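PDB 5SZR: protein Pcdhgb2, which probably mediates calcium-dependent cell adhesion and may help establish and maintain specific neuronal connections, represented here by its extracellular cadherin domains 3 to 6. Local coordinates for residues G126-L131 and Y164-T169. Residues are numbered along the deposited sequence; the frame is centred on the assembly and turned at random.
Sequences GTVIAL and YYKLVT
I129 and A130 both lie opposite L167, and the bond pattern shows it: I129 N donates to L167 O at 2.7 Å, while L167 N returns to A130 O at 3.0 Å. The extra residue shifts the antiparallel register by one, and I129, with psi -42°, departs from extended geometry. On the buried face the packing is close. I129 CD1 meets T169 CG2 at 3.5 Å, the two side chains crossing at about a right angle, and L203 and I201 of strand 196-206 cover I129 and L167 from the other sheet. At the end of the pairing, T169 OG1 sits between its own N and carbonyl carbon (chi1 61°), 3.2 Å from T127 N, from which it accepts a hydrogen bond; T169 O takes G126 N at 2.7 Å from above the carbonyl plane. A valine in place of T169 would probably leave T127 N without this acceptor, while the backbone bonds to T169 remain. The opposite face is more open to solvent, with V128 and K166 exposed and L131 partly so. There L131 CD2 still lies alongside K166 CG at 3.6 Å, but V128 pairs loosely, its CG2 4.4 Å from V168 CG1. This is a classic beta bulge in the pairing of the two central strands of the antiparallel sheet 109-113, 128-135, 164-169, 155-159, one half of the Greek-key beta sandwich of a cadherin domain.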
ATOM      1  N   GLY A 126     -12.481  -2.114  21.364  1.00 59.03           N
ATOM      2  CA  GLY A 126     -13.442  -1.434  22.203  1.00 61.17           C
ATOM      3  C   GLY A 126     -13.457   0.072  22.080  1.00 60.27           C
ATOM      4  O   GLY A 126     -14.067   0.737  22.926  1.00 64.66           O
ATOM      5  N   THR A 127     -12.809   0.630  21.062  1.00 54.51           N
ATOM      6  CA  THR A 127     -12.846   2.069  20.851  1.00 53.67           C
ATOM      7  C   THR A 127     -14.244   2.497  20.421  1.00 53.45           C
ATOM      8  O   THR A 127     -14.880   1.845  19.587  1.00 53.83           O
ATOM      9  CB  THR A 127     -11.818   2.479  19.793  1.00 55.72           C
ATOM     10  OG1 THR A 127     -10.512   2.047  20.202  1.00 56.96           O
ATOM     11  CG2 THR A 127     -11.802   3.991  19.611  1.00 56.17           C
ATOM     12  N   VAL A 128     -14.724   3.593  21.003  1.00 53.64           N
ATOM     13  CA  VAL A 128     -16.089   4.058  20.769  1.00 53.24           C
ATOM     14  C   VAL A 128     -16.109   4.873  19.482  1.00 53.76           C
ATOM     15  O   VAL A 128     -15.566   5.979  19.427  1.00 55.28           O
ATOM     16  CB  VAL A 128     -16.611   4.877  21.951  1.00 52.94           C
ATOM     17  CG1 VAL A 128     -18.014   5.387  21.655  1.00 54.25           C
ATOM     18  CG2 VAL A 128     -16.593   4.036  23.212  1.00 53.68           C
ATOM     19  N   ILE A 129     -16.743   4.331  18.445  1.00 54.26           N
ATOM     20  CA  ILE A 129     -16.775   4.995  17.148  1.00 56.04           C
ATOM     21  C   ILE A 129     -17.889   6.025  17.076  1.00 57.40           C
ATOM     22  O   ILE A 129     -17.697   7.116  16.535  1.00 58.15           O
ATOM     23  CB  ILE A 129     -16.924   3.951  16.027  1.00 58.43           C
ATOM     24  CG1 ILE A 129     -15.814   2.908  16.104  1.00 59.08           C
ATOM     25  CG2 ILE A 129     -16.906   4.626  14.665  1.00 58.75           C
ATOM     26  CD1 ILE A 129     -15.941   1.861  15.039  1.00 61.39           C
ATOM     27  N   ALA A 130     -19.066   5.701  17.607  1.00 60.27           N
ATOM     28  CA  ALA A 130     -20.218   6.571  17.440  1.00 57.81           C
ATOM     29  C   ALA A 130     -21.216   6.294  18.550  1.00 58.26           C
ATOM     30  O   ALA A 130     -21.253   5.203  19.124  1.00 59.49           O
ATOM     31  CB  ALA A 130     -20.870   6.374  16.067  1.00 57.47           C
ATOM     32  N   LEU A 131     -22.028   7.305  18.841  1.00 57.33           N
ATOM     33  CA  LEU A 131     -23.110   7.198  19.807  1.00 56.72           C
ATOM     34  C   LEU A 131     -24.434   7.146  19.056  1.00 55.00           C
ATOM     35  O   LEU A 131     -24.686   7.974  18.173  1.00 52.77           O
ATOM     36  CB  LEU A 131     -23.076   8.370  20.789  1.00 57.84           C
ATOM     37  CG  LEU A 131     -21.770   8.454  21.582  1.00 56.60           C
ATOM     38  CD1 LEU A 131     -21.749   9.688  22.470  1.00 53.48           C
ATOM     39  CD2 LEU A 131     -21.564   7.191  22.404  1.00 52.93           C
ATOM     40  N   TYR A 164     -30.095   3.629  23.892  1.00 71.57           N
ATOM     41  CA  TYR A 164     -28.771   4.223  23.726  1.00 69.16           C
ATOM     42  C   TYR A 164     -27.749   3.133  23.433  1.00 66.62           C
ATOM     43  O   TYR A 164     -27.670   2.134  24.159  1.00 67.70           O
ATOM     44  CB  TYR A 164     -28.362   5.018  24.970  1.00 70.34           C
ATOM     45  CG  TYR A 164     -29.154   6.291  25.151  1.00 71.32           C
ATOM     46  CD1 TYR A 164     -28.716   7.490  24.598  1.00 70.69           C
ATOM     47  CD2 TYR A 164     -30.344   6.296  25.866  1.00 72.13           C
ATOM     48  CE1 TYR A 164     -29.441   8.656  24.758  1.00 71.29           C
ATOM     49  CE2 TYR A 164     -31.073   7.454  26.030  1.00 72.69           C
ATOM     50  CZ  TYR A 164     -30.617   8.630  25.476  1.00 72.97           C
ATOM     51  OH  TYR A 164     -31.347   9.783  25.638  1.00 75.72           O
ATOM     52  N   TYR A 165     -26.968   3.329  22.375  1.00 63.67           N
ATOM     53  CA  TYR A 165     -25.969   2.358  21.960  1.00 62.06           C
ATOM     54  C   TYR A 165     -24.630   3.044  21.736  1.00 59.90           C
ATOM     55  O   TYR A 165     -24.564   4.231  21.406  1.00 56.50           O
ATOM     56  CB  TYR A 165     -26.376   1.629  20.669  1.00 62.21           C
ATOM     57  CG  TYR A 165     -27.652   0.817  20.759  1.00 64.82           C
ATOM     58  CD1 TYR A 165     -27.618  -0.536  21.072  1.00 65.40           C
ATOM     59  CD2 TYR A 165     -28.887   1.399  20.512  1.00 65.58           C
ATOM     60  CE1 TYR A 165     -28.775  -1.282  21.142  1.00 66.34           C
ATOM     61  CE2 TYR A 165     -30.052   0.661  20.584  1.00 68.52           C
ATOM     62  CZ  TYR A 165     -29.992  -0.681  20.897  1.00 70.14           C
ATOM     63  OH  TYR A 165     -31.159  -1.420  20.970  1.00 74.42           O
ATOM     64  N   LYS A 166     -23.560   2.276  21.917  1.00 61.72           N
ATOM     65  CA  LYS A 166     -22.220   2.673  21.509  1.00 62.29           C
ATOM     66  C   LYS A 166     -21.758   1.703  20.434  1.00 62.02           C
ATOM     67  O   LYS A 166     -21.775   0.486  20.646  1.00 64.70           O
ATOM     68  CB  LYS A 166     -21.247   2.677  22.690  1.00 65.90           C
ATOM     69  CG  LYS A 166     -21.500   3.784  23.691  1.00 70.90           C
ATOM     70  CD  LYS A 166     -20.433   3.813  24.770  1.00 77.36           C
ATOM     71  CE  LYS A 166     -20.825   4.752  25.903  1.00 84.39           C
ATOM     72  NZ  LYS A 166     -19.747   4.873  26.922  1.00 91.06           N
ATOM     73  N   LEU A 167     -21.382   2.242  19.276  1.00 58.30           N
ATOM     74  CA  LEU A 167     -20.766   1.444  18.224  1.00 57.67           C
ATOM     75  C   LEU A 167     -19.274   1.338  18.509  1.00 56.78           C
ATOM     76  O   LEU A 167     -18.572   2.357  18.547  1.00 57.50           O
ATOM     77  CB  LEU A 167     -21.014   2.076  16.858  1.00 56.66           C
ATOM     78  CG  LEU A 167     -20.480   1.296  15.654  1.00 57.21           C
ATOM     79  CD1 LEU A 167     -21.186  -0.050  15.539  1.00 58.44           C
ATOM     80  CD2 LEU A 167     -20.641   2.102  14.375  1.00 56.16           C
ATOM     81  N   VAL A 168     -18.787   0.116  18.722  1.00 56.10           N
ATOM     82  CA  VAL A 168     -17.410  -0.097  19.141  1.00 57.57           C
ATOM     83  C   VAL A 168     -16.722  -1.075  18.195  1.00 58.53           C
ATOM     84  O   VAL A 168     -17.358  -1.907  17.546  1.00 58.64           O
ATOM     85  CB  VAL A 168     -17.319  -0.614  20.592  1.00 59.24           C
ATOM     86  CG1 VAL A 168     -18.117   0.288  21.527  1.00 58.49           C
ATOM     87  CG2 VAL A 168     -17.795  -2.058  20.678  1.00 56.16           C
ATOM     88  N   THR A 169     -15.394  -0.954  18.126  1.00 58.88           N
ATOM     89  CA  THR A 169     -14.575  -1.934  17.428  1.00 58.31           C
ATOM     90  C   THR A 169     -14.392  -3.172  18.295  1.00 60.91           C
ATOM     91  O   THR A 169     -14.265  -3.078  19.518  1.00 63.90           O
ATOM     92  CB  THR A 169     -13.199  -1.361  17.089  1.00 58.98           C
ATOM     93  OG1 THR A 169     -12.528  -0.994  18.299  1.00 59.90           O
ATOM     94  CG2 THR A 169     -13.313  -0.146  16.191  1.00 58.21           C
TER